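PDB 3NWR: A rubisco-like protein from Burkholderia fungorum, which adopts the fold of the Rubisco large subunit and is probably a TIM-barrel enzyme of that superfamily, its substrate and reaction not established here. Local coordinates for residues Y119-L132 with S292-T306. Sequence-based numbering, arbitrary orientation.
Sequences YDLGEVTGVRLLSL and SRDPALGMSFQAYQT
R128 and its neighbours on strand 126-132 meet L297-M299 as a short parallel beta pairing that joins the N-terminal domain to the TIM-barrel domain of this Rubisco-type fold. Strand 126-132 is the edge of the four-stranded antiparallel sheet, bonded on its other side to strand 14-23; residues 292-306 lead into barrel helix 301-309. L129 N donates to G298 O, and S300 N returns a bond to L129 O (2.8 Å), while the bonds at V127 are weak.

R128 reaches into the 292-300 loop with CG anti to the backbone N (chi1 -175°) and the rest of the chain extended to NE. NE gives a nearly straight bond to S300 OG (2.8 Å) and NH1 another to S292 O (2.9 Å), both acceptors lying in the guanidinium plane, so the group is fixed in rotation from two edges. M299 O lies over one face, and a water accepts from NH2 and lies within hydrogen-bonding distance of S292 O. D294 OD1 accepts from A296 N in an Asx turn, within the type I turn D294-L297.

On the other face of the pairing, the side chains of L129 and M299 lie side by side, pointing the same way, and the Y119 hydroxyl donates to G298 O (2.8 Å) from above the carbonyl plane, on the opposite face from L129 N. Y119 CD1 meets L297 CD1 obliquely (3.9 Å), close to the second subunit, whose M290 packs on both residues.

Where the helix begins, A303 CB presses against L129 CG (3.6 Å) and faces L132. Q302, bent at chi2 (-70°), turns its amide back to the strand: OE1 accepts from L132 N (2.9 Å), while a water links NE2, L132 O and T306 OG1.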
ATOM      1  N   TYR A 119      11.884  -2.023   5.629  1.00 15.54           N
ATOM      2  CA  TYR A 119      12.297  -2.286   4.263  1.00 12.57           C
ATOM      3  C   TYR A 119      13.437  -1.389   3.817  1.00 15.29           C
ATOM      4  O   TYR A 119      14.140  -1.718   2.868  1.00 16.65           O
ATOM      5  CB  TYR A 119      11.112  -2.146   3.302  1.00 15.12           C
ATOM      6  CG  TYR A 119      10.008  -3.116   3.637  1.00 11.71           C
ATOM      7  CD1 TYR A 119      10.175  -4.479   3.430  1.00 11.88           C
ATOM      8  CD2 TYR A 119       8.829  -2.672   4.203  1.00 13.66           C
ATOM      9  CE1 TYR A 119       9.181  -5.376   3.764  1.00 11.95           C
ATOM     10  CE2 TYR A 119       7.821  -3.553   4.523  1.00 14.20           C
ATOM     11  CZ  TYR A 119       8.009  -4.905   4.310  1.00 12.55           C
ATOM     12  OH  TYR A 119       7.009  -5.777   4.625  1.00 14.39           O
ATOM     13  N   ASP A 120      13.620  -0.265   4.505  1.00 13.32           N
ATOM     14  CA  ASP A 120      14.603   0.737   4.080  1.00 14.59           C
ATOM     15  C   ASP A 120      15.945   0.648   4.796  1.00 16.10           C
ATOM     16  O   ASP A 120      16.842   1.446   4.515  1.00 15.08           O
ATOM     17  CB  ASP A 120      14.047   2.146   4.309  1.00 13.38           C
ATOM     18  CG  ASP A 120      12.811   2.431   3.483  1.00 20.00           C
ATOM     19  OD1 ASP A 120      12.890   2.330   2.242  1.00 19.99           O
ATOM     20  OD2 ASP A 120      11.777   2.788   4.088  1.00 21.82           O
ATOM     21  N   LEU A 121      16.072  -0.274   5.742  1.00 15.19           N
ATOM     22  CA  LEU A 121      17.267  -0.308   6.589  1.00 15.91           C
ATOM     23  C   LEU A 121      18.545  -0.394   5.772  1.00 15.39           C
ATOM     24  O   LEU A 121      18.647  -1.191   4.845  1.00 15.63           O
ATOM     25  CB  LEU A 121      17.203  -1.480   7.575  1.00 17.62           C
ATOM     26  CG  LEU A 121      16.100  -1.434   8.635  1.00 19.81           C
ATOM     27  CD1 LEU A 121      16.131  -2.704   9.449  1.00 22.63           C
ATOM     28  CD2 LEU A 121      16.262  -0.237   9.546  1.00 25.11           C
ATOM     29  N   GLY A 122      19.525   0.428   6.139  1.00 16.67           N
ATOM     30  CA  GLY A 122      20.805   0.413   5.456  1.00 16.30           C
ATOM     31  C   GLY A 122      21.536  -0.901   5.641  1.00 16.06           C
ATOM     32  O   GLY A 122      22.410  -1.249   4.846  1.00 16.36           O
ATOM     33  N   GLU A 123      21.163  -1.641   6.683  1.00 16.90           N
ATOM     34  CA  GLU A 123      21.815  -2.914   6.990  1.00 17.15           C
ATOM     35  C   GLU A 123      21.437  -4.052   6.047  1.00 18.78           C
ATOM     36  O   GLU A 123      22.155  -5.047   5.956  1.00 19.63           O
ATOM     37  CB  GLU A 123      21.507  -3.348   8.427  1.00 18.07           C
ATOM     38  CG  GLU A 123      22.186  -2.526   9.496  1.00 19.32           C
ATOM     39  CD  GLU A 123      21.393  -1.299   9.891  1.00 21.11           C
ATOM     40  OE1 GLU A 123      20.355  -1.011   9.252  1.00 20.20           O
ATOM     41  OE2 GLU A 123      21.815  -0.609  10.846  1.00 23.73           O
ATOM     42  N   VAL A 124      20.308  -3.923   5.352  1.00 15.04           N
ATOM     43  CA  VAL A 124      19.756  -5.072   4.633  1.00 15.36           C
ATOM     44  C   VAL A 124      19.753  -4.969   3.108  1.00 15.75           C
ATOM     45  O   VAL A 124      19.592  -3.886   2.539  1.00 16.89           O
ATOM     46  CB  VAL A 124      18.320  -5.401   5.104  1.00 16.19           C
ATOM     47  CG1 VAL A 124      18.295  -5.613   6.618  1.00 16.55           C
ATOM     48  CG2 VAL A 124      17.349  -4.298   4.688  1.00 15.62           C
ATOM     49  N   THR A 125      19.929  -6.117   2.466  1.00 14.88           N
ATOM     50  CA  THR A 125      19.775  -6.231   1.022  1.00 16.57           C
ATOM     51  C   THR A 125      18.563  -7.101   0.689  1.00 16.95           C
ATOM     52  O   THR A 125      18.357  -7.499  -0.457  1.00 17.16           O
ATOM     53  CB  THR A 125      21.054  -6.794   0.358  1.00 16.89           C
ATOM     54  OG1 THR A 125      21.428  -8.034   0.982  1.00 17.47           O
ATOM     55  CG2 THR A 125      22.186  -5.787   0.500  1.00 16.68           C
ATOM     56  N   GLY A 126      17.763  -7.387   1.712  1.00 15.96           N
ATOM     57  CA  GLY A 126      16.526  -8.134   1.573  1.00 16.59           C
ATOM     58  C   GLY A 126      15.782  -8.122   2.902  1.00 16.75           C
ATOM     59  O   GLY A 126      16.390  -8.285   3.960  1.00 15.31           O
ATOM     60  N   VAL A 127      14.469  -7.901   2.854  1.00 15.32           N
ATOM     61  CA  VAL A 127      13.618  -8.005   4.036  1.00 13.73           C
ATOM     62  C   VAL A 127      12.197  -8.282   3.578  1.00 15.68           C
ATOM     63  O   VAL A 127      11.621  -7.511   2.786  1.00 15.22           O
ATOM     64  CB  VAL A 127      13.596  -6.726   4.910  1.00 20.11           C
ATOM     65  CG1 VAL A 127      12.556  -6.855   6.002  1.00 20.57           C
ATOM     66  CG2 VAL A 127      14.947  -6.462   5.537  1.00 25.91           C
ATOM     67  N   ARG A 128      11.643  -9.382   4.070  1.00 12.74           N
ATOM     68  CA  ARG A 128      10.268  -9.745   3.772  1.00 13.60           C
ATOM     69  C   ARG A 128       9.560 -10.205   5.029  1.00 15.15           C
ATOM     70  O   ARG A 128      10.064 -11.055   5.765  1.00 15.27           O
ATOM     71  CB  ARG A 128      10.216 -10.850   2.724  1.00 16.78           C
ATOM     72  CG  ARG A 128       8.799 -11.226   2.261  1.00 15.87           C
ATOM     73  CD  ARG A 128       8.923 -12.280   1.200  1.00 14.56           C
ATOM     74  NE  ARG A 128       7.662 -12.830   0.723  1.00 15.64           N
ATOM     75  CZ  ARG A 128       7.153 -12.595  -0.480  1.00 14.76           C
ATOM     76  NH1 ARG A 128       7.767 -11.772  -1.325  1.00 14.86           N
ATOM     77  NH2 ARG A 128       6.028 -13.192  -0.833  1.00 15.57           N
ATOM     78  N   LEU A 129       8.385  -9.636   5.274  1.00 12.88           N
ATOM     79  CA  LEU A 129       7.542 -10.075   6.373  1.00 12.10           C
ATOM     80  C   LEU A 129       6.797 -11.319   5.926  1.00 13.25           C
ATOM     81  O   LEU A 129       6.034 -11.273   4.969  1.00 13.63           O
ATOM     82  CB  LEU A 129       6.548  -8.975   6.731  1.00 11.83           C
ATOM     83  CG  LEU A 129       5.470  -9.357   7.741  1.00 11.36           C
ATOM     84  CD1 LEU A 129       6.068  -9.757   9.084  1.00 14.05           C
ATOM     85  CD2 LEU A 129       4.460  -8.201   7.912  1.00 13.02           C
ATOM     86  N   LEU A 130       7.043 -12.437   6.602  1.00 12.51           N
ATOM     87  CA  LEU A 130       6.470 -13.727   6.207  1.00 13.07           C
ATOM     88  C   LEU A 130       5.126 -14.030   6.859  1.00 14.39           C
ATOM     89  O   LEU A 130       4.201 -14.521   6.207  1.00 16.39           O
ATOM     90  CB  LEU A 130       7.438 -14.862   6.562  1.00 15.64           C
ATOM     91  CG  LEU A 130       8.867 -14.704   6.056  1.00 17.61           C
ATOM     92  CD1 LEU A 130       9.739 -15.846   6.595  1.00 19.43           C
ATOM     93  CD2 LEU A 130       8.892 -14.666   4.538  1.00 19.21           C
ATOM     94  N   SER A 131       5.020 -13.771   8.155  1.00 14.62           N
ATOM     95  CA  SER A 131       3.840 -14.199   8.884  1.00 14.63           C
ATOM     96  C   SER A 131       3.679 -13.437  10.190  1.00 12.99           C
ATOM     97  O   SER A 131       4.629 -12.826  10.689  1.00 14.62           O
ATOM     98  CB  SER A 131       3.900 -15.709   9.150  1.00 19.49           C
ATOM     99  OG  SER A 131       5.055 -16.020   9.897  1.00 24.47           O
ATOM    100  N   LEU A 132       2.460 -13.470  10.726  1.00 13.44           N
ATOM    101  CA  LEU A 132       2.126 -12.809  11.985  1.00 13.24           C
ATOM    102  C   LEU A 132       1.363 -13.778  12.868  1.00 13.45           C
ATOM    103  O   LEU A 132       0.602 -14.615  12.374  1.00 15.21           O
ATOM    104  CB  LEU A 132       1.239 -11.590  11.740  1.00 13.91           C
ATOM    105  CG  LEU A 132       1.898 -10.433  10.990  1.00 13.01           C
ATOM    106  CD1 LEU A 132       0.839  -9.430  10.532  1.00 15.64           C
ATOM    107  CD2 LEU A 132       2.928  -9.762  11.872  1.00 15.56           C
ATOM    108  N   SER A 292       4.922  -8.162  -3.244  1.00 12.61           N
ATOM    109  CA  SER A 292       5.234  -9.578  -3.039  1.00 13.56           C
ATOM    110  C   SER A 292       5.986 -10.341  -4.137  1.00 14.24           C
ATOM    111  O   SER A 292       6.462 -11.442  -3.857  1.00 13.42           O
ATOM    112  CB  SER A 292       3.943 -10.347  -2.714  1.00 14.83           C
ATOM    113  OG  SER A 292       3.048 -10.325  -3.821  1.00 14.29           O
ATOM    114  N   ARG A 293       6.077  -9.811  -5.361  1.00 13.83           N
ATOM    115  CA  ARG A 293       6.669 -10.585  -6.476  1.00 14.96           C
ATOM    116  C   ARG A 293       8.136 -10.916  -6.255  1.00 14.15           C
ATOM    117  O   ARG A 293       8.614 -11.932  -6.754  1.00 16.88           O
ATOM    118  CB  ARG A 293       6.570  -9.863  -7.833  1.00 15.96           C
ATOM    119  CG  ARG A 293       5.187  -9.739  -8.468  1.00 21.55           C
ATOM    120  CD  ARG A 293       4.794 -10.840  -9.474  1.00 21.14           C
ATOM    121  NE  ARG A 293       5.840 -11.424 -10.334  1.00 17.84           N
ATOM    122  CZ  ARG A 293       5.938 -11.251 -11.654  1.00 16.42           C
ATOM    123  NH1 ARG A 293       5.091 -10.459 -12.314  1.00 18.94           N
ATOM    124  NH2 ARG A 293       6.893 -11.882 -12.324  1.00 18.91           N
ATOM    125  N   ASP A 294       8.862 -10.049  -5.560  1.00 13.26           N
ATOM    126  CA  ASP A 294      10.279 -10.300  -5.282  1.00 15.17           C
ATOM    127  C   ASP A 294      10.389 -11.064  -3.964  1.00 16.61           C
ATOM    128  O   ASP A 294      10.034 -10.532  -2.913  1.00 14.75           O
ATOM    129  CB  ASP A 294      11.035  -8.969  -5.210  1.00 14.92           C
ATOM    130  CG  ASP A 294      12.515  -9.140  -4.931  1.00 17.00           C
ATOM    131  OD1 ASP A 294      12.920 -10.205  -4.420  1.00 17.71           O
ATOM    132  OD2 ASP A 294      13.267  -8.177  -5.219  1.00 19.80           O
ATOM    133  N   PRO A 295      10.869 -12.319  -4.013  1.00 15.37           N
ATOM    134  CA  PRO A 295      10.896 -13.140  -2.795  1.00 17.67           C
ATOM    135  C   PRO A 295      11.753 -12.553  -1.670  1.00 17.85           C
ATOM    136  O   PRO A 295      11.593 -12.963  -0.517  1.00 20.40           O
ATOM    137  CB  PRO A 295      11.492 -14.476  -3.278  1.00 19.22           C
ATOM    138  CG  PRO A 295      12.174 -14.155  -4.556  1.00 24.24           C
ATOM    139  CD  PRO A 295      11.363 -13.060  -5.185  1.00 18.24           C
ATOM    140  N   ALA A 296      12.633 -11.611  -1.988  1.00 16.55           N
ATOM    141  CA  ALA A 296      13.494 -11.008  -0.974  1.00 17.71           C
ATOM    142  C   ALA A 296      12.879  -9.766  -0.351  1.00 18.33           C
ATOM    143  O   ALA A 296      13.497  -9.134   0.496  1.00 20.10           O
ATOM    144  CB  ALA A 296      14.860 -10.663  -1.566  1.00 20.23           C
ATOM    145  N   LEU A 297      11.669  -9.409  -0.769  1.00 14.52           N
ATOM    146  CA  LEU A 297      11.096  -8.130  -0.370  1.00 12.66           C
ATOM    147  C   LEU A 297       9.609  -8.226  -0.090  1.00 12.52           C
ATOM    148  O   LEU A 297       8.918  -9.051  -0.667  1.00 13.94           O
ATOM    149  CB  LEU A 297      11.324  -7.100  -1.486  1.00 15.02           C
ATOM    150  CG  LEU A 297      10.951  -5.635  -1.248  1.00 12.43           C
ATOM    151  CD1 LEU A 297      11.773  -5.057  -0.096  1.00 14.07           C
ATOM    152  CD2 LEU A 297      11.169  -4.816  -2.524  1.00 15.11           C
ATOM    153  N   GLY A 298       9.123  -7.364   0.795  1.00 12.15           N
ATOM    154  CA  GLY A 298       7.692  -7.140   0.908  1.00 12.69           C
ATOM    155  C   GLY A 298       6.975  -7.996   1.934  1.00 12.00           C
ATOM    156  O   GLY A 298       7.406  -8.090   3.081  1.00 13.69           O
ATOM    157  N   MET A 299       5.886  -8.635   1.516  1.00 11.61           N
ATOM    158  CA  MET A 299       5.004  -9.299   2.460  1.00 12.83           C
ATOM    159  C   MET A 299       4.436 -10.572   1.854  1.00 14.19           C
ATOM    160  O   MET A 299       3.808 -10.532   0.793  1.00 12.77           O
ATOM    161  CB  MET A 299       3.866  -8.348   2.841  1.00 15.32           C
ATOM    162  CG  MET A 299       3.194  -8.674   4.139  1.00 17.77           C
ATOM    163  SD  MET A 299       1.922  -7.438   4.506  1.00 19.29           S
ATOM    164  CE  MET A 299       2.826  -5.906   4.524  1.00 23.45           C
ATOM    165  N   SER A 300       4.665 -11.707   2.514  1.00 12.06           N
ATOM    166  CA  SER A 300       4.004 -12.951   2.117  1.00 11.94           C
ATOM    167  C   SER A 300       2.520 -12.889   2.465  1.00 12.02           C
ATOM    168  O   SER A 300       2.087 -12.080   3.303  1.00 12.98           O
ATOM    169  CB  SER A 300       4.633 -14.157   2.819  1.00 15.53           C
ATOM    170  OG  SER A 300       6.014 -14.242   2.519  1.00 16.20           O
ATOM    171  N   PHE A 301       1.733 -13.752   1.838  1.00 12.18           N
ATOM    172  CA  PHE A 301       0.284 -13.635   1.966  1.00 11.93           C
ATOM    173  C   PHE A 301      -0.199 -13.858   3.400  1.00 12.30           C
ATOM    174  O   PHE A 301      -1.127 -13.206   3.845  1.00 11.81           O
ATOM    175  CB  PHE A 301      -0.436 -14.584   0.997  1.00 11.99           C
ATOM    176  CG  PHE A 301      -1.928 -14.378   0.930  1.00 11.06           C
ATOM    177  CD1 PHE A 301      -2.480 -13.373   0.139  1.00 13.52           C
ATOM    178  CD2 PHE A 301      -2.774 -15.203   1.645  1.00 12.12           C
ATOM    179  CE1 PHE A 301      -3.872 -13.199   0.077  1.00 12.81           C
ATOM    180  CE2 PHE A 301      -4.154 -15.041   1.586  1.00 12.41           C
ATOM    181  CZ  PHE A 301      -4.701 -14.034   0.796  1.00 13.68           C
ATOM    182  N   GLN A 302       0.417 -14.783   4.131  1.00 13.83           N
ATOM    183  CA  GLN A 302      -0.050 -15.065   5.493  1.00 13.42           C
ATOM    184  C   GLN A 302      -0.134 -13.782   6.318  1.00 12.04           C
ATOM    185  O   GLN A 302      -1.137 -13.525   6.998  1.00 12.55           O
ATOM    186  CB  GLN A 302       0.885 -16.070   6.173  1.00 14.72           C
ATOM    187  CG  GLN A 302       0.295 -16.786   7.371  1.00 14.92           C
ATOM    188  CD  GLN A 302       0.099 -15.891   8.574  1.00 17.10           C
ATOM    189  OE1 GLN A 302       0.811 -14.896   8.770  1.00 14.67           O
ATOM    190  NE2 GLN A 302      -0.888 -16.238   9.396  1.00 24.02           N
ATOM    191  N   ALA A 303       0.925 -12.978   6.247  1.00 12.40           N
ATOM    192  CA  ALA A 303       0.978 -11.725   6.986  1.00 11.70           C
ATOM    193  C   ALA A 303      -0.015 -10.705   6.413  1.00 12.66           C
ATOM    194  O   ALA A 303      -0.765 -10.061   7.156  1.00 12.65           O
ATOM    195  CB  ALA A 303       2.393 -11.155   6.973  1.00 12.35           C
ATOM    196  N   TYR A 304       0.016 -10.550   5.092  1.00 11.26           N
ATOM    197  CA  TYR A 304      -0.864  -9.623   4.387  1.00 11.94           C
ATOM    198  C   TYR A 304      -2.334  -9.871   4.739  1.00 12.31           C
ATOM    199  O   TYR A 304      -3.074  -8.941   5.101  1.00 11.70           O
ATOM    200  CB  TYR A 304      -0.644  -9.802   2.885  1.00 11.12           C
ATOM    201  CG  TYR A 304      -1.458  -8.907   1.974  1.00 11.77           C
ATOM    202  CD1 TYR A 304      -1.158  -7.550   1.839  1.00 11.44           C
ATOM    203  CD2 TYR A 304      -2.500  -9.434   1.211  1.00 13.17           C
ATOM    204  CE1 TYR A 304      -1.909  -6.739   0.978  1.00 12.99           C
ATOM    205  CE2 TYR A 304      -3.241  -8.637   0.350  1.00 11.81           C
ATOM    206  CZ  TYR A 304      -2.936  -7.298   0.238  1.00 11.77           C
ATOM    207  OH  TYR A 304      -3.677  -6.530  -0.631  1.00 12.56           O
ATOM    208  N   GLN A 305      -2.762 -11.126   4.622  1.00 11.50           N
ATOM    209  CA  GLN A 305      -4.160 -11.487   4.874  1.00 11.33           C
ATOM    210  C   GLN A 305      -4.515 -11.379   6.356  1.00 12.51           C
ATOM    211  O   GLN A 305      -5.663 -11.125   6.700  1.00 11.64           O
ATOM    212  CB  GLN A 305      -4.484 -12.880   4.310  1.00 11.52           C
ATOM    213  CG  GLN A 305      -3.755 -14.041   4.994  1.00 12.77           C
ATOM    214  CD  GLN A 305      -4.610 -14.767   6.016  1.00 11.99           C
ATOM    215  OE1 GLN A 305      -5.785 -15.047   5.776  1.00 13.20           O
ATOM    216  NE2 GLN A 305      -4.004 -15.113   7.157  1.00 15.46           N
ATOM    217  N   THR A 306      -3.528 -11.556   7.234  1.00 11.82           N
ATOM    218  CA  THR A 306      -3.772 -11.304   8.653  1.00 11.16           C
ATOM    219  C   THR A 306      -4.170  -9.844   8.873  1.00 12.18           C
ATOM    220  O   THR A 306      -5.222  -9.557   9.464  1.00 11.72           O
ATOM    221  CB  THR A 306      -2.548 -11.640   9.513  1.00 11.94           C
ATOM    222  OG1 THR A 306      -2.270 -13.043   9.426  1.00 12.76           O
ATOM    223  CG2 THR A 306      -2.807 -11.267  10.967  1.00 12.63           C
TER
HETATM  224  O   HOH W   1       5.216 -14.123  -3.554  1.00 22.34           O
HETATM  225  O   HOH W   2      -2.086 -14.668  11.635  1.00 17.12           O